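Local coordinates for protein Pcdhgb2 (Mus musculus, PDB 5SZR) that probably mediates calcium-dependent cell adhesion and may help establish and maintain specific neuronal connections in the brain, here as its extracellular cadherin repeats 3 to 6, at residues D174-P179 against I205-D210; D317-A322 against P415-T420; Y42-V47 against L80-K85; N209-V214 against S240-G245. All coordinates share one frame; numbering follows the deposited sequence.

Contact 1 of 4, residues D174-P179 against I205-D210. With CA (calcium ion), chain N; CA (calcium ion), chain M; CA (calcium ion), chain O.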
loop_
_atom_site.group_PDB
_atom_site.type_symbol
_atom_site.label_atom_id
_atom_site.label_comp_id
_atom_site.label_asym_id
_atom_site.label_seq_id
_atom_site.Cartn_x
_atom_site.Cartn_y
_atom_site.Cartn_z
ATOM N N ASP A 174 -5.914 8.057 -7.016
ATOM C CA ASP A 174 -5.325 7.498 -5.800
ATOM C C ASP A 174 -4.412 6.349 -6.221
ATOM O O ASP A 174 -4.898 5.269 -6.568
ATOM C CB ASP A 174 -6.399 7.033 -4.828
ATOM C CG ASP A 174 -5.816 6.446 -3.550
ATOM O OD1 ASP A 174 -4.609 6.632 -3.296
ATOM O OD2 ASP A 174 -6.571 5.800 -2.794
ATOM N N ARG A 175 -3.098 6.591 -6.171
ATOM C CA ARG A 175 -2.138 5.564 -6.562
ATOM C C ARG A 175 -2.266 4.328 -5.685
ATOM O O ARG A 175 -2.123 3.197 -6.167
ATOM C CB ARG A 175 -0.713 6.112 -6.489
ATOM C CG ARG A 175 0.320 5.181 -7.099
ATOM C CD ARG A 175 1.705 5.449 -6.557
ATOM N NE ARG A 175 1.822 5.053 -5.156
ATOM C CZ ARG A 175 2.104 3.817 -4.753
ATOM N NH1 ARG A 175 2.298 2.859 -5.646
ATOM N NH2 ARG A 175 2.195 3.539 -3.459
ATOM N N GLU A 176 -2.536 4.522 -4.392
ATOM C CA GLU A 176 -2.628 3.392 -3.476
ATOM C C GLU A 176 -3.794 2.468 -3.810
ATOM O O GLU A 176 -3.773 1.297 -3.412
ATOM C CB GLU A 176 -2.728 3.900 -2.034
ATOM C CG GLU A 176 -1.388 4.331 -1.426
ATOM C CD GLU A 176 -0.863 5.648 -1.982
ATOM O OE1 GLU A 176 -1.669 6.586 -2.161
ATOM O OE2 GLU A 176 0.357 5.749 -2.239
ATOM N N ALA A 177 -4.798 2.950 -4.543
ATOM C CA ALA A 177 -5.925 2.125 -4.966
ATOM C C ALA A 177 -5.764 1.600 -6.389
ATOM O O ALA A 177 -5.934 0.400 -6.625
ATOM C CB ALA A 177 -7.235 2.913 -4.839
ATOM N N ILE A 178 -5.442 2.471 -7.344
ATOM C CA ILE A 178 -5.217 2.069 -8.733
ATOM C C ILE A 178 -3.943 2.730 -9.247
ATOM O O ILE A 178 -3.933 3.943 -9.502
ATOM C CB ILE A 178 -6.408 2.434 -9.632
ATOM C CG1 ILE A 178 -7.671 1.699 -9.184
ATOM C CG2 ILE A 178 -6.084 2.103 -11.075
ATOM C CD1 ILE A 178 -8.927 2.200 -9.853
ATOM N N PRO A 179 -2.855 1.981 -9.417
ATOM C CA PRO A 179 -1.584 2.609 -9.802
ATOM C C PRO A 179 -1.399 2.762 -11.304
ATOM O O PRO A 179 -0.573 3.572 -11.737
ATOM C CB PRO A 179 -0.538 1.657 -9.209
ATOM C CG PRO A 179 -1.204 0.326 -9.232
ATOM C CD PRO A 179 -2.676 0.579 -8.997
ATOM N N ILE A 205 0.299 6.258 -12.655
ATOM C CA ILE A 205 -0.029 7.200 -11.592
ATOM C C ILE A 205 1.163 7.285 -10.648
ATOM O O ILE A 205 1.547 6.282 -10.035
ATOM C CB ILE A 205 -1.297 6.775 -10.837
ATOM C CG1 ILE A 205 -2.468 6.576 -11.806
ATOM C CG2 ILE A 205 -1.644 7.803 -9.774
ATOM C CD1 ILE A 205 -2.925 7.844 -12.493
ATOM N N SER A 206 1.754 8.473 -10.536
ATOM C CA SER A 206 2.921 8.665 -9.686
ATOM C C SER A 206 2.500 8.995 -8.251
ATOM O O SER A 206 1.387 9.464 -7.992
ATOM C CB SER A 206 3.824 9.769 -10.244
ATOM O OG SER A 206 3.125 10.993 -10.351
ATOM N N ASP A 207 3.413 8.747 -7.318
ATOM C CA ASP A 207 3.093 8.800 -5.896
ATOM C C ASP A 207 3.253 10.204 -5.326
ATOM O O ASP A 207 4.132 10.967 -5.736
ATOM C CB ASP A 207 3.974 7.826 -5.109
ATOM C CG ASP A 207 3.627 7.790 -3.624
ATOM O OD1 ASP A 207 2.480 7.418 -3.291
ATOM O OD2 ASP A 207 4.501 8.120 -2.793
ATOM N N VAL A 208 2.386 10.527 -4.373
ATOM C CA VAL A 208 2.461 11.723 -3.547
ATOM C C VAL A 208 2.447 11.264 -2.092
ATOM O O VAL A 208 1.880 10.217 -1.765
ATOM C CB VAL A 208 1.294 12.692 -3.858
ATOM C CG1 VAL A 208 1.214 13.826 -2.852
ATOM C CG2 VAL A 208 1.441 13.253 -5.266
ATOM N N ASN A 209 3.109 12.025 -1.219
ATOM C CA ASN A 209 3.140 11.687 0.203
ATOM C C ASN A 209 1.824 12.129 0.836
ATOM O O ASN A 209 1.720 13.183 1.469
ATOM C CB ASN A 209 4.334 12.329 0.897
ATOM C CG ASN A 209 4.503 11.841 2.327
ATOM O OD1 ASN A 209 4.070 10.742 2.671
ATOM N ND2 ASN A 209 5.131 12.658 3.167
ATOM N N ASP A 210 0.796 11.295 0.669
ATOM C CA ASP A 210 -0.515 11.583 1.240
ATOM C C ASP A 210 -0.948 10.541 2.267
ATOM O O ASP A 210 -2.131 10.470 2.607
ATOM C CB ASP A 210 -1.565 11.715 0.133
ATOM C CG ASP A 210 -1.589 10.515 -0.808
ATOM O OD1 ASP A 210 -0.596 9.754 -0.843
ATOM O OD2 ASP A 210 -2.604 10.340 -1.518
HETATM CA CA CA N . 0.708 8.143 -1.962
HETATM CA CA CA M . -3.197 8.303 -2.462
HETATM CA CA CA O . 3.911 8.576 3.704
HETATM O O HOH W 1 -4.094 7.625 -0.218
HETATM O O HOH W 2 -5.239 9.455 -2.939
#
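E176 meets D207 and D210 across a pair of calcium ions. It grips the calcium ion of chain N with both oxygens, OE2 at 2.4 Å and OE1 at a longer 2.9 Å; D207 OD1, D210 OD1 and the carbonyl oxygen V208 O share that ion. E176 OE1 also reaches the calcium ion of chain M at 2.3 Å, beside D174 OD1, D210 OD2 and two waters, so E176 and D210 each span both metals. D210 can do this because its CG sits between backbone N and carbonyl carbon (chi1 53°), turning one oxygen to each ion. E121 completes both sites, and D243 adds a ligand to that of chain N. E176 OE2 lies 2.9 Å from D207 OD1 with carboxylate planes 78° apart, a closeness of like charges that the shared metal probably pays for.

R175 forms the second shell. Its chain bends at chi3 (70°), and NE meets D207 OD1 at 3.1 Å from above the carboxylate plane, while NH2 bridges to E176 OE2, also 3.1 Å away; its charge would further offset the crowded oxygens. The other D207 oxygen, OD2, faces repeat 5, where N247 is its partner. Farther out, R175 CB packs on I205 CG2 at 3.8 Å, and I205 N donates to P179 O at 3.0 Å, pinning the loop to the strand end. D174 O accepts from both A177 N and I178 N, which folds the 174-179 turn. These are the DRE and DXNDN calcium motifs of a cadherin repeat, meeting at the junction between extracellular cadherin repeats 4 and 5.

Contact 2 of 4, residues D317-A322 against P415-T420. With CA (calcium ion), chain Q; CA (calcium ion), chain R; CA (calcium ion), chain P; MAN (alpha-D-mannopyranose), chain V.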
loop_
_atom_site.group_PDB
_atom_site.type_symbol
_atom_site.label_atom_id
_atom_site.label_comp_id
_atom_site.label_asym_id
_atom_site.label_seq_id
_atom_site.Cartn_x
_atom_site.Cartn_y
_atom_site.Cartn_z
ATOM N N ASP A 317 9.364 -7.272 39.151
ATOM C CA ASP A 317 10.031 -7.530 40.418
ATOM C C ASP A 317 10.748 -8.872 40.375
ATOM O O ASP A 317 10.164 -9.887 39.985
ATOM C CB ASP A 317 9.018 -7.505 41.561
ATOM C CG ASP A 317 9.666 -7.708 42.918
ATOM O OD1 ASP A 317 10.814 -7.250 43.106
ATOM O OD2 ASP A 317 9.026 -8.328 43.796
ATOM N N ARG A 318 12.016 -8.873 40.765
ATOM C CA ARG A 318 12.767 -10.091 41.018
ATOM C C ARG A 318 13.090 -10.196 42.503
ATOM O O ARG A 318 12.984 -9.224 43.255
ATOM C CB ARG A 318 14.063 -10.136 40.203
ATOM C CG ARG A 318 13.882 -10.501 38.740
ATOM C CD ARG A 318 15.233 -10.771 38.092
ATOM N NE ARG A 318 15.110 -11.149 36.687
ATOM C CZ ARG A 318 14.824 -12.379 36.268
ATOM N NH1 ARG A 318 14.737 -12.635 34.969
ATOM N NH2 ARG A 318 14.623 -13.351 37.150
ATOM N N ASN A 319 13.493 -11.396 42.920
ATOM C CA ASN A 319 13.833 -11.641 44.321
ATOM C C ASN A 319 15.320 -11.362 44.548
ATOM O O ASN A 319 16.132 -12.258 44.782
ATOM C CB ASN A 319 13.464 -13.062 44.725
ATOM C CG ASN A 319 13.519 -13.260 46.228
ATOM O OD1 ASN A 319 13.156 -12.361 46.982
ATOM N ND2 ASN A 319 13.991 -14.427 46.673
ATOM N N ASP A 320 15.672 -10.078 44.477
ATOM C CA ASP A 320 17.048 -9.651 44.693
ATOM C C ASP A 320 17.273 -9.054 46.080
ATOM O O ASP A 320 18.312 -8.429 46.318
ATOM C CB ASP A 320 17.480 -8.663 43.601
ATOM C CG ASP A 320 16.513 -7.503 43.428
ATOM O OD1 ASP A 320 15.384 -7.566 43.951
ATOM O OD2 ASP A 320 16.885 -6.524 42.744
ATOM N N ASN A 321 16.334 -9.243 47.004
ATOM C CA ASN A 321 16.495 -8.802 48.384
ATOM C C ASN A 321 16.153 -9.960 49.308
ATOM O O ASN A 321 15.059 -10.525 49.215
ATOM C CB ASN A 321 15.610 -7.595 48.696
ATOM C CG ASN A 321 16.065 -6.345 47.980
ATOM O OD1 ASN A 321 16.909 -5.600 48.482
ATOM N ND2 ASN A 321 15.506 -6.104 46.801
ATOM N N ALA A 322 17.087 -10.310 50.188
ATOM C CA ALA A 322 16.810 -11.306 51.206
ATOM C C ALA A 322 16.095 -10.654 52.385
ATOM O O ALA A 322 16.343 -9.487 52.700
ATOM C CB ALA A 322 18.097 -11.959 51.687
ATOM N N PRO A 415 14.649 -19.068 43.611
ATOM C CA PRO A 415 14.745 -19.783 44.892
ATOM C C PRO A 415 14.519 -18.864 46.095
ATOM O O PRO A 415 14.692 -17.649 45.973
ATOM C CB PRO A 415 16.174 -20.329 44.874
ATOM C CG PRO A 415 16.933 -19.339 44.051
ATOM C CD PRO A 415 15.974 -18.805 43.020
ATOM N N PRO A 416 14.103 -19.436 47.226
ATOM C CA PRO A 416 13.786 -18.617 48.409
ATOM C C PRO A 416 15.039 -18.113 49.114
ATOM O O PRO A 416 15.934 -18.893 49.450
ATOM C CB PRO A 416 13.001 -19.580 49.311
ATOM C CG PRO A 416 12.567 -20.698 48.413
ATOM C CD PRO A 416 13.621 -20.820 47.362
ATOM N N LEU A 417 15.087 -16.805 49.360
ATOM C CA LEU A 417 16.091 -16.223 50.240
ATOM C C LEU A 417 15.578 -16.215 51.678
ATOM O O LEU A 417 14.368 -16.200 51.925
ATOM C CB LEU A 417 16.447 -14.801 49.801
ATOM C CG LEU A 417 16.906 -14.620 48.352
ATOM C CD1 LEU A 417 17.110 -13.145 48.033
ATOM C CD2 LEU A 417 18.174 -15.409 48.075
ATOM N N SER A 418 16.511 -16.225 52.632
ATOM C CA SER A 418 16.122 -16.363 54.028
ATOM C C SER A 418 17.099 -15.636 54.942
ATOM O O SER A 418 18.210 -15.271 54.546
ATOM C CB SER A 418 16.042 -17.833 54.440
ATOM O OG SER A 418 17.341 -18.394 54.487
ATOM N N ALA A 419 16.653 -15.432 56.178
ATOM C CA ALA A 419 17.491 -15.005 57.285
ATOM C C ALA A 419 17.225 -15.931 58.464
ATOM O O ALA A 419 16.157 -16.544 58.558
ATOM C CB ALA A 419 17.224 -13.546 57.680
ATOM N N THR A 420 18.205 -16.041 59.358
ATOM C CA THR A 420 18.118 -16.952 60.488
ATOM C C THR A 420 18.395 -16.208 61.787
ATOM O O THR A 420 19.024 -15.148 61.800
ATOM C CB THR A 420 19.095 -18.126 60.339
ATOM O OG1 THR A 420 20.421 -17.624 60.137
ATOM C CG2 THR A 420 18.703 -18.999 59.158
HETATM CA CA CA Q . 13.125 -6.779 43.813
HETATM CA CA CA R . 12.762 -11.154 48.879
HETATM CA CA CA P . 16.103 -4.340 42.950
HETATM C C1 MAN V . 21.253 -17.983 61.261
HETATM C C2 MAN V . 22.368 -16.934 61.132
HETATM C C3 MAN V . 23.209 -17.218 59.887
HETATM C C4 MAN V . 23.694 -18.672 59.874
HETATM C C5 MAN V . 22.497 -19.626 59.998
HETATM C C6 MAN V . 22.921 -21.074 60.112
HETATM O O2 MAN V . 23.277 -17.013 62.233
HETATM O O3 MAN V . 24.321 -16.337 59.790
HETATM O O4 MAN V . 24.372 -18.937 58.658
HETATM O O5 MAN V . 21.744 -19.302 61.189
HETATM O O6 MAN V . 23.855 -21.172 61.186
HETATM O O HOH W 3 17.269 -3.974 45.238
HETATM O O HOH W 4 18.007 -3.700 41.638
#
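N319, the central residue of the DXNDN linker motif between extracellular cadherin repeats 5 and 6, lies against P415 and L417, which lead into strand 418-428 of the last repeat. The amide of N319 works at both ends. OD1 binds the calcium ion of chain R at 2.3 Å, while ND2 gives a weak hydrogen bond to P415 O at 3.4 Å and sits as near, 3.4 Å, to L417 CG. With CG anti to the backbone N (chi1 -168°), the N319 side chain slides past L417 in the opposite direction.

L417 sets its CD1 branch against two linker carbonyl oxygens, 3.5 Å from N321 O and equally close to N319 O. Its CB rests on A322 CB at 3.8 Å, the apolar part of the contact. N321 O is itself a ligand of the chain R ion at 2.4 Å; D358, D360, N364 and D411 complete that site, so the linker is held to the calcium-binding loops of the final repeat by metal, and to the lead-in of strand 418-428 by packing. In this cadherin arrangement the linker also serves the two other ions: D317 OD1, R318 O and D320 OD1 hold that of chain Q, and D320 OD2 that of chain P. N321 ND2 donates to water 3, a ligand of the chain P ion, at 3.2 Å. Farther along the strand, T420 OG1 is joined to C1 of an O-linked mannose, and S418 carries another.

Contact 3 of 4, residues Y42-V47 against L80-K85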
loop_
_atom_site.group_PDB
_atom_site.type_symbol
_atom_site.label_atom_id
_atom_site.label_comp_id
_atom_site.label_asym_id
_atom_site.label_seq_id
_atom_site.Cartn_x
_atom_site.Cartn_y
_atom_site.Cartn_z
ATOM N N TYR A 42 -12.101 3.219 -83.082
ATOM C CA TYR A 42 -12.185 4.128 -81.950
ATOM C C TYR A 42 -10.839 4.210 -81.243
ATOM O O TYR A 42 -10.073 3.243 -81.213
ATOM C CB TYR A 42 -13.258 3.677 -80.952
ATOM C CG TYR A 42 -14.631 3.532 -81.558
ATOM C CD1 TYR A 42 -15.493 4.617 -81.637
ATOM C CD2 TYR A 42 -15.067 2.311 -82.054
ATOM C CE1 TYR A 42 -16.748 4.491 -82.189
ATOM C CE2 TYR A 42 -16.322 2.175 -82.610
ATOM C CZ TYR A 42 -17.159 3.269 -82.675
ATOM O OH TYR A 42 -18.411 3.140 -83.229
ATOM N N ALA A 43 -10.557 5.379 -80.672
ATOM C CA ALA A 43 -9.305 5.590 -79.962
ATOM C C ALA A 43 -9.445 6.801 -79.053
ATOM O O ALA A 43 -10.136 7.767 -79.389
ATOM C CB ALA A 43 -8.135 5.787 -80.931
ATOM N N PHE A 44 -8.795 6.736 -77.895
ATOM C CA PHE A 44 -8.682 7.918 -77.057
ATOM C C PHE A 44 -7.803 8.961 -77.741
ATOM O O PHE A 44 -6.962 8.646 -78.586
ATOM C CB PHE A 44 -8.086 7.572 -75.688
ATOM C CG PHE A 44 -8.959 6.692 -74.837
ATOM C CD1 PHE A 44 -10.235 7.092 -74.478
ATOM C CD2 PHE A 44 -8.488 5.476 -74.370
ATOM C CE1 PHE A 44 -11.031 6.285 -73.685
ATOM C CE2 PHE A 44 -9.280 4.667 -73.574
ATOM C CZ PHE A 44 -10.552 5.072 -73.231
ATOM N N HIS A 45 -8.002 10.221 -77.361
ATOM C CA HIS A 45 -7.130 11.286 -77.833
ATOM C C HIS A 45 -7.195 12.446 -76.849
ATOM O O HIS A 45 -8.272 12.784 -76.351
ATOM C CB HIS A 45 -7.508 11.737 -79.255
ATOM C CG HIS A 45 -7.938 13.168 -79.351
ATOM N ND1 HIS A 45 -9.259 13.556 -79.261
ATOM C CD2 HIS A 45 -7.225 14.304 -79.539
ATOM C CE1 HIS A 45 -9.339 14.869 -79.382
ATOM N NE2 HIS A 45 -8.119 15.347 -79.552
ATOM N N ASN A 46 -6.033 13.036 -76.567
ATOM C CA ASN A 46 -5.908 14.151 -75.630
ATOM C C ASN A 46 -6.515 13.801 -74.271
ATOM O O ASN A 46 -7.282 14.569 -73.682
ATOM C CB ASN A 46 -6.535 15.424 -76.208
ATOM C CG ASN A 46 -6.175 16.670 -75.409
ATOM O OD1 ASN A 46 -6.967 17.151 -74.596
ATOM N ND2 ASN A 46 -4.978 17.200 -75.641
ATOM N N VAL A 47 -6.166 12.621 -73.769
ATOM C CA VAL A 47 -6.608 12.187 -72.453
ATOM C C VAL A 47 -5.417 12.172 -71.513
ATOM O O VAL A 47 -4.254 12.125 -71.927
ATOM C CB VAL A 47 -7.294 10.804 -72.469
ATOM C CG1 VAL A 47 -8.522 10.823 -73.382
ATOM C CG2 VAL A 47 -6.306 9.717 -72.874
ATOM N N LEU A 80 -12.761 11.461 -70.758
ATOM C CA LEU A 80 -12.445 10.542 -71.843
ATOM C C LEU A 80 -12.884 11.164 -73.164
ATOM O O LEU A 80 -14.071 11.450 -73.356
ATOM C CB LEU A 80 -13.127 9.189 -71.633
ATOM C CG LEU A 80 -12.496 8.181 -70.664
ATOM C CD1 LEU A 80 -12.550 8.664 -69.221
ATOM C CD2 LEU A 80 -13.168 6.816 -70.799
ATOM N N ASN A 81 -11.930 11.378 -74.062
ATOM C CA ASN A 81 -12.212 11.843 -75.414
ATOM C C ASN A 81 -11.985 10.679 -76.366
ATOM O O ASN A 81 -10.900 10.086 -76.374
ATOM C CB ASN A 81 -11.327 13.032 -75.783
ATOM C CG ASN A 81 -11.423 14.162 -74.781
ATOM O OD1 ASN A 81 -12.516 14.585 -74.404
ATOM N ND2 ASN A 81 -10.273 14.653 -74.335
ATOM N N VAL A 82 -13.005 10.349 -77.154
ATOM C CA VAL A 82 -12.955 9.231 -78.088
ATOM C C VAL A 82 -13.040 9.772 -79.507
ATOM O O VAL A 82 -13.845 10.664 -79.800
ATOM C CB VAL A 82 -14.079 8.212 -77.815
ATOM C CG1 VAL A 82 -14.098 7.134 -78.886
ATOM C CG2 VAL A 82 -13.896 7.583 -76.439
ATOM N N GLU A 83 -12.205 9.229 -80.386
ATOM C CA GLU A 83 -12.163 9.613 -81.790
ATOM C C GLU A 83 -12.623 8.432 -82.635
ATOM O O GLU A 83 -12.059 7.337 -82.531
ATOM C CB GLU A 83 -10.755 10.047 -82.189
ATOM C CG GLU A 83 -10.633 10.472 -83.635
ATOM C CD GLU A 83 -9.213 10.365 -84.146
ATOM O OE1 GLU A 83 -8.469 9.489 -83.653
ATOM O OE2 GLU A 83 -8.842 11.159 -85.036
ATOM N N ALA A 84 -13.638 8.656 -83.464
ATOM C CA ALA A 84 -14.160 7.636 -84.364
ATOM C C ALA A 84 -13.678 7.911 -85.782
ATOM O O ALA A 84 -13.884 9.010 -86.307
ATOM C CB ALA A 84 -15.688 7.600 -84.322
ATOM N N LYS A 85 -13.046 6.912 -86.400
ATOM C CA LYS A 85 -12.473 7.043 -87.736
ATOM C C LYS A 85 -13.031 5.954 -88.640
ATOM O O LYS A 85 -12.821 4.764 -88.386
ATOM C CB LYS A 85 -10.945 6.963 -87.690
ATOM C CG LYS A 85 -10.241 8.274 -87.995
#
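N81 O takes a hydrogen bond of 3.1 Å from H45 N, just past the end of strand 41-44, and a CA-H...O contact from F44 CA at 3.2 Å. The same oxygen lies in the plane of the F44 ring, at its edge. One step along, E83 N donates to A43 O over 2.7 Å; the return bond from A43 N to E83 O is weak. A43 and E83 are thus an antiparallel hydrogen-bonded pair, flanked by the non-hydrogen-bonded pairs Y42 with A84 and F44 with V82; the short strand axes run at 148°.

Beyond H45 the chain leaves the strand, and N81 follows it with its amide: ND2 makes weak bonds to N46 O (3.1 Å) and H45 O, while OD1 turns to S95. H45 ND1 is buried here without a polar partner.

On the face opposite A43 and E83, F44 CG anti to the carbonyl carbon (chi1 -66°) lays the ring alongside L80, CE1 3.6 Å from L80 CD2, with V82 CG2 obliquely by. With an alanine in place of F44 the ring is gone, which would probably open a gap beside L80 and V82. Y42 CE1 meets A84 CB at 3.9 Å, and the edge of its ring touches V82 CG1. These strands belong to the sheet of the first cadherin repeat of the chain: 41-44 is one of its two edge strands within this chain, 91-101 flanks 77-85 on the far side, and F55 and L57 of strand 55-57, with V51 and E52 of helix 49-54, cover the face that carries F44 and L80.

Contact 4 of 4, residues N209-V214 against S240-G245. With CA (calcium ion), chain O; CA (calcium ion), chain N; CA (calcium ion), chain M.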
loop_
_atom_site.group_PDB
_atom_site.type_symbol
_atom_site.label_atom_id
_atom_site.label_comp_id
_atom_site.label_asym_id
_atom_site.label_seq_id
_atom_site.Cartn_x
_atom_site.Cartn_y
_atom_site.Cartn_z
ATOM N N ASN A 209 3.109 12.025 -1.219
ATOM C CA ASN A 209 3.140 11.687 0.203
ATOM C C ASN A 209 1.824 12.129 0.836
ATOM O O ASN A 209 1.720 13.183 1.469
ATOM C CB ASN A 209 4.334 12.329 0.897
ATOM C CG ASN A 209 4.503 11.841 2.327
ATOM O OD1 ASN A 209 4.070 10.742 2.671
ATOM N ND2 ASN A 209 5.131 12.658 3.167
ATOM N N ASP A 210 0.796 11.295 0.669
ATOM C CA ASP A 210 -0.515 11.583 1.240
ATOM C C ASP A 210 -0.948 10.541 2.267
ATOM O O ASP A 210 -2.131 10.470 2.607
ATOM C CB ASP A 210 -1.565 11.715 0.133
ATOM C CG ASP A 210 -1.589 10.515 -0.808
ATOM O OD1 ASP A 210 -0.596 9.754 -0.843
ATOM O OD2 ASP A 210 -2.604 10.340 -1.518
ATOM N N ASN A 211 -0.015 9.740 2.785
ATOM C CA ASN A 211 -0.327 8.727 3.788
ATOM C C ASN A 211 0.628 8.867 4.962
ATOM O O ASN A 211 1.848 8.785 4.788
ATOM C CB ASN A 211 -0.244 7.316 3.204
ATOM C CG ASN A 211 -1.390 7.009 2.262
ATOM O OD1 ASN A 211 -2.478 6.627 2.695
ATOM N ND2 ASN A 211 -1.152 7.175 0.964
ATOM N N ALA A 212 0.075 9.075 6.146
ATOM C CA ALA A 212 0.887 9.130 7.352
ATOM C C ALA A 212 1.208 7.715 7.831
ATOM O O ALA A 212 0.386 6.808 7.680
ATOM C CB ALA A 212 0.161 9.902 8.453
ATOM N N PRO A 213 2.397 7.492 8.384
ATOM C CA PRO A 213 2.686 6.185 8.984
ATOM C C PRO A 213 1.668 5.840 10.059
ATOM O O PRO A 213 1.111 6.717 10.723
ATOM C CB PRO A 213 4.093 6.360 9.573
ATOM C CG PRO A 213 4.358 7.839 9.554
ATOM C CD PRO A 213 3.559 8.392 8.427
ATOM N N VAL A 214 1.401 4.545 10.204
ATOM C CA VAL A 214 0.439 4.034 11.173
ATOM C C VAL A 214 1.093 2.897 11.943
ATOM O O VAL A 214 1.586 1.939 11.337
ATOM C CB VAL A 214 -0.853 3.544 10.493
ATOM C CG1 VAL A 214 -1.766 2.889 11.517
ATOM C CG2 VAL A 214 -1.558 4.699 9.804
ATOM N N SER A 240 3.587 1.205 9.435
ATOM C CA SER A 240 3.508 0.978 8.000
ATOM C C SER A 240 3.118 2.265 7.284
ATOM O O SER A 240 2.538 3.181 7.873
ATOM C CB SER A 240 2.503 -0.131 7.674
ATOM O OG SER A 240 1.223 0.182 8.195
ATOM N N ASP A 241 3.446 2.321 5.996
ATOM C CA ASP A 241 3.216 3.505 5.178
ATOM C C ASP A 241 3.122 3.085 3.715
ATOM O O ASP A 241 4.128 2.667 3.127
ATOM C CB ASP A 241 4.343 4.519 5.398
ATOM C CG ASP A 241 4.032 5.893 4.814
ATOM O OD1 ASP A 241 3.652 5.981 3.632
ATOM O OD2 ASP A 241 4.183 6.893 5.545
ATOM N N PRO A 242 1.943 3.178 3.090
ATOM C CA PRO A 242 1.782 2.631 1.734
ATOM C C PRO A 242 2.423 3.466 0.639
ATOM O O PRO A 242 2.468 3.007 -0.510
ATOM C CB PRO A 242 0.260 2.587 1.560
ATOM C CG PRO A 242 -0.224 3.730 2.368
ATOM C CD PRO A 242 0.700 3.800 3.579
ATOM N N ASP A 243 2.918 4.661 0.948
ATOM C CA ASP A 243 3.526 5.512 -0.065
ATOM C C ASP A 243 4.849 4.908 -0.546
ATOM O O ASP A 243 5.359 3.931 0.011
ATOM C CB ASP A 243 3.725 6.924 0.485
ATOM C CG ASP A 243 2.413 7.587 0.886
ATOM O OD1 ASP A 243 1.364 7.256 0.289
ATOM O OD2 ASP A 243 2.425 8.436 1.799
ATOM N N LEU A 244 5.401 5.499 -1.604
ATOM C CA LEU A 244 6.555 4.937 -2.295
ATOM C C LEU A 244 7.850 5.648 -1.920
ATOM O O LEU A 244 7.870 6.856 -1.664
ATOM C CB LEU A 244 6.373 5.009 -3.812
ATOM C CG LEU A 244 5.523 3.942 -4.495
ATOM C CD1 LEU A 244 5.561 4.151 -6.007
ATOM C CD2 LEU A 244 5.994 2.544 -4.129
ATOM N N GLY A 245 8.937 4.875 -1.907
ATOM C CA GLY A 245 10.269 5.437 -1.742
ATOM C C GLY A 245 10.396 6.268 -0.482
ATOM O O GLY A 245 10.043 5.830 0.618
HETATM CA CA CA O . 3.911 8.576 3.704
HETATM CA CA CA N . 0.708 8.143 -1.962
HETATM CA CA CA M . -3.197 8.303 -2.462
HETATM O O HOH W 1 -4.094 7.625 -0.218
HETATM O O HOH W 2 -5.239 9.455 -2.939
#
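N211 and D243 join the linker's DXNDN motif to the DXD motif of extracellular cadherin repeat 5, around the calcium ion of chain O. Metal bonds come first: N211 O lies 2.3 Å from that ion, D241 chelates it with both oxygens, and N209 OD1 and D243 OD2 add two more ligands; N247 and D299 complete the site. D243 OD1 turns to the calcium ion of chain N, so this carboxylate bridges two metals.

Hydrogen bonds from N211 add to the metals' hold on D243. N211 N reaches the syn lone pair of D243 OD2 at 2.9 Å. CG anti to the carbonyl carbon (chi1 -72°) brings the N211 amide to D243 OD1, where ND2 donates at a short 2.6 Å, the two planes 54° apart. A leucine at N211 would probably leave D243 OD1 without this donor and the carboxylate less firmly oriented. D243 N closes an Asx turn onto D241 OD1 at 3.1 Å. At the far end V214 and S240 form an antiparallel hydrogen-bonded pair.

In van der Waals contact, P242 CG lies 3.5 Å from the amide carbon N211 CG. N211 ND2 also donates to water 1, at 3.2 Å, a ligand of the calcium ion of chain M.

From the N terminus, contact 3 comes first, closing the loop from strand 41-44 through helix 49-54 to strand 77-85 within the first repeat of the chain. Contact 1 then closes the hairpin of strands 180-189 and 196-206, and contact 4 opens on the very residues where it ends. These two share three calcium ions, and a probable hydrogen bond from L244 N to D207 OD2 joins them directly, tying repeat 4 to repeat 5. Contact 2 comes last and spans nearly the whole final repeat, returning its last strand to the preceding linker. None encloses another; contacts 1 and 4 overlap at N209 and D210, the other pairs follow in series, and contacts 2 and 3 have centres about 132 Å apart.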